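Local coordinates for ribonuclease J (Methanolobus psychrophilus R15, PDB 5HAB), which probably degrades RNA as an exoribonuclease of the beta-CASP branch of the metallo-beta-lactamase superfamily, here caught with RNA bound, at residues M55-D60 with G105-I110; M37-T42 with A83-T88. The protein carries 1 engineered substitution. All blocks are in the same frame, centred on the assembly; numbering follows the deposited sequence.

Contact 1 joins the loop 55-60 to the short helix 107-110, which holds the end of a motif that binds metal in relatives, and contact 2 packs the loop leading into strand 41-46 against 83-88. Their centres lie about 8 Å apart, and their segments alternate along the chain. Two probable hydrogen bonds tie the pairs together: G56 N to N40 O at 2.7 Å, and R58 N to A83 O at 2.7 Å. G56 O also packs 3.1 Å from P85 CD. Both contacts reach the RNA of chain D: M37 of contact 2 meets nucleotide A1, while L59, D60, L107 and D108 of contact 1 meet A2, A3 or both.

Contact 1 of 2, residues M55-D60 with G105-I110; sequences MGIRLD and GALDHI. Engineered in segment 105-110: A106 (natural residue His). With SO4 (sulfate ion), chain G; nucleotides of chain D.
M55 N donates to H109 O at 2.8 Å, a nearly straight bond with an N-H...O angle of 164°. Two residues on, I57 N takes L107 O at 3.0 Å, so the loop runs along the helix 107-110 and its N-H groups reach the carbonyl oxygens of L107 and H109. Between the two bonds G56, without a side chain, slips close: its CA makes a CH...O contact with D108 O at 3.3 Å. The same carbonyl oxygen accepts a hydrogen bond from N40 ND2. Apolar packing fills in beside the backbone bonds, with I57 CG2 alongside L107 CB at 3.9 Å and the two side chains pointing the same way.

The HxHxDH motif of the metallo-beta-lactamase fold runs from H104 through A106 into this helix, to D108 and H109; in relatives its histidines and aspartate bind the catalytic metals. Here its second histidine is engineered to A106, which sits at the N-cap; A106 O accepts from both H109 N and I110 N. H109 turns away from the loop, its ring stacked with H104 and its NE2 hydrogen-bonded to H432.

The RNA meets both segments. L107 N donates to OP2 of A3 in chain D at 3.1 Å, and L107 CD1 approaches that nucleotide's C5'. D108 also points away from the loop, and its CG comes 3.4 Å from OP2 of A2. L59 CB rests against the face of the A2 base at its amino end, 3.5 Å from N6, and D60 OD1 stands 2.9 Å from A2 N6. R58 leaves the interface: with CG anti to the backbone N (chi1 178°) and the chain extended to NE, its guanidinium is carried out to a sulfate, probably from the crystallisation liquor, which R61 also holds. NH1 and NH2 both donate to sulfate O2.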
loop_
_atom_site.group_PDB
_atom_site.type_symbol
_atom_site.label_atom_id
_atom_site.label_comp_id
_atom_site.label_asym_id
_atom_site.label_seq_id
_atom_site.Cartn_x
_atom_site.Cartn_y
_atom_site.Cartn_z
ATOM N N MET B 55 20.518 21.181 -15.957
ATOM C CA MET B 55 21.068 21.488 -14.648
ATOM C C MET B 55 19.889 21.738 -13.706
ATOM O O MET B 55 19.474 22.884 -13.501
ATOM C CB MET B 55 21.990 22.717 -14.702
ATOM C CG MET B 55 23.187 22.582 -15.647
ATOM S SD MET B 55 24.371 23.945 -15.554
ATOM C CE MET B 55 23.907 24.641 -13.992
ATOM N N GLY B 56 19.354 20.667 -13.130
ATOM C CA GLY B 56 18.129 20.762 -12.352
ATOM C C GLY B 56 18.301 20.907 -10.856
ATOM O O GLY B 56 19.410 20.808 -10.334
ATOM N N ILE B 57 17.197 21.169 -10.164
ATOM C CA ILE B 57 17.210 21.243 -8.709
ATOM C C ILE B 57 16.262 20.187 -8.128
ATOM O O ILE B 57 15.288 19.801 -8.777
ATOM C CB ILE B 57 16.850 22.673 -8.229
ATOM C CG1 ILE B 57 17.099 22.826 -6.728
ATOM C CG2 ILE B 57 15.416 23.023 -8.588
ATOM C CD1 ILE B 57 16.912 24.230 -6.217
ATOM N N ARG B 58 16.565 19.704 -6.924
ATOM C CA ARG B 58 15.681 18.790 -6.199
ATOM C C ARG B 58 15.053 19.518 -5.007
ATOM O O ARG B 58 15.739 19.850 -4.042
ATOM C CB ARG B 58 16.447 17.551 -5.725
ATOM C CG ARG B 58 15.603 16.574 -4.930
ATOM C CD ARG B 58 16.432 15.433 -4.344
ATOM N NE ARG B 58 15.595 14.518 -3.569
ATOM C CZ ARG B 58 16.041 13.443 -2.925
ATOM N NH1 ARG B 58 17.329 13.125 -2.957
ATOM N NH2 ARG B 58 15.190 12.681 -2.252
ATOM N N LEU B 59 13.743 19.726 -5.057
ATOM C CA LEU B 59 13.076 20.617 -4.107
ATOM C C LEU B 59 12.937 20.070 -2.687
ATOM O O LEU B 59 13.075 20.827 -1.727
ATOM C CB LEU B 59 11.689 20.987 -4.633
ATOM C CG LEU B 59 11.638 22.092 -5.690
ATOM C CD1 LEU B 59 12.598 23.223 -5.332
ATOM C CD2 LEU B 59 11.936 21.533 -7.078
ATOM N N ASP B 60 12.662 18.774 -2.543
ATOM C CA ASP B 60 12.436 18.207 -1.208
ATOM C C ASP B 60 13.670 18.311 -0.313
ATOM O O ASP B 60 13.544 18.388 0.909
ATOM C CB ASP B 60 11.961 16.752 -1.288
ATOM C CG ASP B 60 12.536 16.011 -2.468
ATOM O OD1 ASP B 60 11.919 16.064 -3.553
ATOM O OD2 ASP B 60 13.592 15.365 -2.302
ATOM N N GLY B 105 12.268 24.042 -19.780
ATOM C CA GLY B 105 12.397 25.101 -18.799
ATOM C C GLY B 105 11.830 24.886 -17.409
ATOM O O GLY B 105 11.687 25.847 -16.651
ATOM N N ALA B 106 11.523 23.642 -17.054
ATOM C CA ALA B 106 11.030 23.346 -15.709
ATOM C C ALA B 106 12.213 23.226 -14.757
ATOM O O ALA B 106 13.345 23.020 -15.201
ATOM C CB ALA B 106 10.201 22.074 -15.704
ATOM N N LEU B 107 11.952 23.331 -13.454
ATOM C CA LEU B 107 13.025 23.431 -12.456
ATOM C C LEU B 107 13.917 22.199 -12.341
ATOM O O LEU B 107 15.035 22.292 -11.842
ATOM C CB LEU B 107 12.457 23.741 -11.069
ATOM C CG LEU B 107 11.982 25.165 -10.773
ATOM C CD1 LEU B 107 11.675 25.303 -9.293
ATOM C CD2 LEU B 107 13.021 26.185 -11.195
ATOM N N ASP B 108 13.432 21.042 -12.771
ATOM C CA ASP B 108 14.259 19.849 -12.689
ATOM C C ASP B 108 15.221 19.805 -13.878
ATOM O O ASP B 108 16.011 18.872 -14.009
ATOM C CB ASP B 108 13.400 18.581 -12.624
ATOM C CG ASP B 108 12.736 18.256 -13.940
ATOM O OD1 ASP B 108 12.159 19.167 -14.570
ATOM O OD2 ASP B 108 12.802 17.081 -14.346
ATOM N N HIS B 109 15.166 20.830 -14.729
ATOM C CA HIS B 109 16.140 20.978 -15.805
ATOM C C HIS B 109 16.909 22.305 -15.786
ATOM O O HIS B 109 18.043 22.363 -16.255
ATOM C CB HIS B 109 15.461 20.815 -17.163
ATOM C CG HIS B 109 15.276 19.390 -17.570
ATOM N ND1 HIS B 109 14.955 19.016 -18.857
ATOM C CD2 HIS B 109 15.363 18.244 -16.855
ATOM C CE1 HIS B 109 14.853 17.699 -18.916
ATOM N NE2 HIS B 109 15.096 17.208 -17.715
ATOM N N ILE B 110 16.321 23.370 -15.246
ATOM C CA ILE B 110 17.025 24.651 -15.224
ATOM C C ILE B 110 17.117 25.249 -13.829
ATOM O O ILE B 110 17.663 26.335 -13.662
ATOM C CB ILE B 110 16.381 25.676 -16.182
ATOM C CG1 ILE B 110 15.018 26.136 -15.655
ATOM C CG2 ILE B 110 16.291 25.116 -17.593
ATOM C CD1 ILE B 110 14.492 27.378 -16.344
HETATM S S SO4 G . 16.282 10.048 -0.206
HETATM O O1 SO4 G . 16.327 11.218 0.665
HETATM O O2 SO4 G . 17.029 10.330 -1.431
HETATM O O3 SO4 G . 14.883 9.741 -0.521
HETATM O O4 SO4 G . 16.902 8.918 0.481
ATOM P P A D 3 8.122 23.328 -11.991
ATOM O OP1 A D 3 7.561 24.490 -12.729
ATOM O OP2 A D 3 9.049 22.402 -12.687
ATOM O "O5'" A D 3 8.871 23.866 -10.689
ATOM C "C5'" A D 3 8.337 24.940 -9.925
ATOM C "C4'" A D 3 7.484 24.444 -8.783
ATOM O "O4'" A D 3 8.315 23.948 -7.702
ATOM C "C3'" A D 3 6.592 25.476 -8.116
ATOM O "O3'" A D 3 5.408 25.724 -8.850
ATOM C "C2'" A D 3 6.337 24.864 -6.743
ATOM O "O2'" A D 3 5.316 23.878 -6.816
ATOM C "C1'" A D 3 7.669 24.161 -6.463
ATOM N N9 A D 3 8.550 24.937 -5.566
ATOM C C8 A D 3 9.568 25.806 -5.876
ATOM N N7 A D 3 10.157 26.325 -4.821
ATOM C C5 A D 3 9.482 25.759 -3.746
ATOM C C6 A D 3 9.620 25.894 -2.349
ATOM N N6 A D 3 10.527 26.679 -1.761
ATOM N N1 A D 3 8.781 25.183 -1.561
ATOM C C2 A D 3 7.869 24.393 -2.141
ATOM N N3 A D 3 7.644 24.182 -3.434
ATOM C C4 A D 3 8.492 24.902 -4.192
ATOM P P A D 2 8.703 17.156 -12.750
ATOM O OP1 A D 2 8.812 16.406 -14.029
ATOM O OP2 A D 2 9.879 17.892 -12.219
ATOM O "O5'" A D 2 7.483 18.172 -12.900
ATOM C "C5'" A D 2 7.647 19.554 -12.616
ATOM C "C4'" A D 2 6.676 20.035 -11.565
ATOM O "O4'" A D 2 6.450 18.990 -10.585
ATOM C "C3'" A D 2 7.136 21.233 -10.746
ATOM O "O3'" A D 2 6.899 22.468 -11.402
ATOM C "C2'" A D 2 6.367 21.076 -9.440
ATOM O "O2'" A D 2 5.049 21.587 -9.562
ATOM C "C1'" A D 2 6.294 19.554 -9.301
ATOM N N9 A D 2 7.340 19.004 -8.417
ATOM C C8 A D 2 8.328 18.112 -8.758
ATOM N N7 A D 2 9.107 17.772 -7.761
ATOM C C5 A D 2 8.590 18.475 -6.684
ATOM C C6 A D 2 8.975 18.543 -5.333
ATOM N N6 A D 2 10.011 17.867 -4.825
ATOM N N1 A D 2 8.249 19.340 -4.517
ATOM C C2 A D 2 7.211 20.016 -5.033
ATOM N N3 A D 2 6.752 20.033 -6.283
ATOM C C4 A D 2 7.491 19.228 -7.067
#

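Contact 2 of 2, residues M37-T42 with A83-T88; sequences MGRNMT and AIPDDT. With nucleotides of chain D.
R39 leans on 83-88 along most of its length. CB starts the contact, 3.6 Å from both A83 O and P85 CD. CG lies between the backbone N and the carbonyl carbon, and this turn at chi1 (55°) sends the extended chain along I84. CD passes I84 O at 3.5 Å, NE is hydrogen-bonded just outside the two segments, and at the tip NH1 donates to I84 O at 3.2 Å. The bond is straight, 160° at the hydrogen. The oxygen lies at the edge of the guanidinium, in its plane, although NH1 itself sits well above the plane of the I84 carbonyl. On the far side of the group NH2 forms a salt bridge with E36, so two neighbours limit the guanidinium's rotation.

R39 is the centre of an inverse gamma turn in the loop that links strands 24-32 and 41-46 of the metallo-beta-lactamase fold. Past the turn the chain enters strand 41-46, and M41 takes over the packing. Its side chain is extended through chi2 and bends only at chi3 (-62°), which folds CE back onto P85 CG at 3.4 Å, tighter than usual for two carbons. The methionine crosses the proline at about a right angle, with CB resting 3.7 Å from P85 CG. Farther along, SD comes within 4.0 Å of D87 CB, while the carboxylate of D87 is engaged through OD2 by Y120 OH. L116 and V31 also touch both M41 and P85 and thicken this apolar cluster.

At the loop's other end M37 CE reaches O2' of A1 in chain D. Apolar burial thus joins M41 to P85, whereas R39 adds aliphatic packing on P85 and one bond to a backbone carbonyl, and probably has its charge balanced chiefly by E36.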
loop_
_atom_site.group_PDB
_atom_site.type_symbol
_atom_site.label_atom_id
_atom_site.label_comp_id
_atom_site.label_asym_id
_atom_site.label_seq_id
_atom_site.Cartn_x
_atom_site.Cartn_y
_atom_site.Cartn_z
ATOM N N MET B 37 15.393 11.948 -7.793
ATOM C CA MET B 37 14.586 12.813 -8.649
ATOM C C MET B 37 15.019 14.259 -8.476
ATOM O O MET B 37 15.504 14.630 -7.411
ATOM C CB MET B 37 13.101 12.688 -8.314
ATOM C CG MET B 37 12.538 11.280 -8.376
ATOM S SD MET B 37 12.383 10.643 -10.053
ATOM C CE MET B 37 11.753 12.065 -10.934
ATOM N N GLY B 38 14.852 15.069 -9.519
ATOM C CA GLY B 38 15.051 16.502 -9.385
ATOM C C GLY B 38 16.315 17.132 -9.957
ATOM O O GLY B 38 16.254 17.867 -10.938
ATOM N N ARG B 39 17.460 16.891 -9.321
ATOM C CA ARG B 39 18.691 17.609 -9.673
ATOM C C ARG B 39 19.405 17.001 -10.890
ATOM O O ARG B 39 20.546 16.556 -10.803
ATOM C CB ARG B 39 19.641 17.667 -8.464
ATOM C CG ARG B 39 20.005 16.325 -7.838
ATOM C CD ARG B 39 21.227 16.455 -6.936
ATOM N NE ARG B 39 21.581 15.185 -6.309
ATOM C CZ ARG B 39 22.551 15.040 -5.410
ATOM N NH1 ARG B 39 23.268 16.089 -5.025
ATOM N NH2 ARG B 39 22.804 13.843 -4.896
ATOM N N ASN B 40 18.731 16.995 -12.030
ATOM C CA ASN B 40 19.279 16.369 -13.227
ATOM C C ASN B 40 20.449 17.120 -13.855
ATOM O O ASN B 40 20.375 18.321 -14.103
ATOM C CB ASN B 40 18.170 16.193 -14.256
ATOM C CG ASN B 40 17.058 15.309 -13.743
ATOM O OD1 ASN B 40 17.234 14.101 -13.592
ATOM N ND2 ASN B 40 15.920 15.911 -13.432
ATOM N N MET B 41 21.521 16.387 -14.122
ATOM C CA MET B 41 22.621 16.911 -14.913
ATOM C C MET B 41 23.417 15.762 -15.521
ATOM O O MET B 41 23.867 14.845 -14.816
ATOM C CB MET B 41 23.541 17.796 -14.073
ATOM C CG MET B 41 24.694 18.389 -14.874
ATOM S SD MET B 41 25.827 19.442 -13.938
ATOM C CE MET B 41 24.780 20.759 -13.389
ATOM N N THR B 42 23.587 15.824 -16.836
ATOM C CA THR B 42 24.357 14.819 -17.561
ATOM C C THR B 42 25.468 15.525 -18.338
ATOM O O THR B 42 25.331 16.690 -18.680
ATOM C CB THR B 42 23.453 13.993 -18.513
ATOM O OG1 THR B 42 22.446 13.320 -17.746
ATOM C CG2 THR B 42 24.256 12.962 -19.311
ATOM N N ALA B 83 19.418 18.544 -3.418
ATOM C CA ALA B 83 19.336 19.964 -3.846
ATOM C C ALA B 83 19.869 20.230 -5.258
ATOM O O ALA B 83 19.066 20.355 -6.182
ATOM C CB ALA B 83 19.982 20.902 -2.846
ATOM N N ILE B 84 21.177 20.372 -5.450
ATOM C CA ILE B 84 21.669 20.582 -6.820
ATOM C C ILE B 84 22.787 19.597 -7.146
ATOM O O ILE B 84 23.420 19.057 -6.239
ATOM C CB ILE B 84 22.134 22.043 -7.060
ATOM C CG1 ILE B 84 23.407 22.358 -6.271
ATOM C CG2 ILE B 84 21.009 23.023 -6.751
ATOM C CD1 ILE B 84 23.993 23.720 -6.601
ATOM N N PRO B 85 23.034 19.359 -8.446
ATOM C CA PRO B 85 24.010 18.325 -8.804
ATOM C C PRO B 85 25.430 18.668 -8.384
ATOM O O PRO B 85 25.843 19.821 -8.458
ATOM C CB PRO B 85 23.893 18.237 -10.335
ATOM C CG PRO B 85 23.116 19.414 -10.750
ATOM C CD PRO B 85 22.276 19.831 -9.616
ATOM N N ASP B 86 26.157 17.652 -7.933
ATOM C CA ASP B 86 27.544 17.803 -7.526
ATOM C C ASP B 86 28.438 17.791 -8.754
ATOM O O ASP B 86 28.951 16.745 -9.142
ATOM C CB ASP B 86 27.939 16.682 -6.572
ATOM C CG ASP B 86 29.315 16.875 -5.979
ATOM O OD1 ASP B 86 30.017 17.832 -6.366
ATOM O OD2 ASP B 86 29.695 16.059 -5.119
ATOM N N ASP B 87 28.648 18.959 -9.345
ATOM C CA ASP B 87 29.414 19.049 -10.578
ATOM C C ASP B 87 30.914 19.254 -10.346
ATOM O O ASP B 87 31.660 19.479 -11.296
ATOM C CB ASP B 87 28.860 20.169 -11.459
ATOM C CG ASP B 87 29.129 21.543 -10.896
ATOM O OD1 ASP B 87 29.349 21.666 -9.671
ATOM O OD2 ASP B 87 29.112 22.507 -11.687
ATOM N N THR B 88 31.356 19.169 -9.095
ATOM C CA THR B 88 32.784 19.271 -8.802
ATOM C C THR B 88 33.545 18.130 -9.480
ATOM O O THR B 88 34.712 18.283 -9.856
ATOM C CB THR B 88 33.066 19.247 -7.282
ATOM O OG1 THR B 88 32.665 17.987 -6.734
ATOM C CG2 THR B 88 32.313 20.368 -6.577
ATOM O OP3 A D 1 2.395 13.548 -12.902
ATOM P P A D 1 3.711 13.469 -13.582
ATOM O OP1 A D 1 3.784 14.545 -14.602
ATOM O OP2 A D 1 3.931 12.062 -13.999
ATOM O "O5'" A D 1 4.817 13.744 -12.479
ATOM C "C5'" A D 1 4.740 14.868 -11.608
ATOM C "C4'" A D 1 6.083 15.153 -10.985
ATOM O "O4'" A D 1 6.358 14.129 -9.988
ATOM C "C3'" A D 1 7.253 15.125 -11.965
ATOM O "O3'" A D 1 8.223 16.113 -11.625
ATOM C "C2'" A D 1 7.835 13.726 -11.781
ATOM O "O2'" A D 1 9.208 13.619 -12.089
ATOM C "C1'" A D 1 7.563 13.453 -10.301
ATOM N N9 A D 1 7.361 12.026 -10.024
ATOM C C8 A D 1 6.650 11.145 -10.808
ATOM N N7 A D 1 6.624 9.916 -10.352
ATOM C C5 A D 1 7.376 9.987 -9.185
ATOM C C6 A D 1 7.726 9.010 -8.236
ATOM N N6 A D 1 7.349 7.728 -8.316
ATOM N N1 A D 1 8.486 9.404 -7.187
ATOM C C2 A D 1 8.864 10.688 -7.110
ATOM N N3 A D 1 8.597 11.699 -7.939
ATOM C C4 A D 1 7.841 11.279 -8.971
#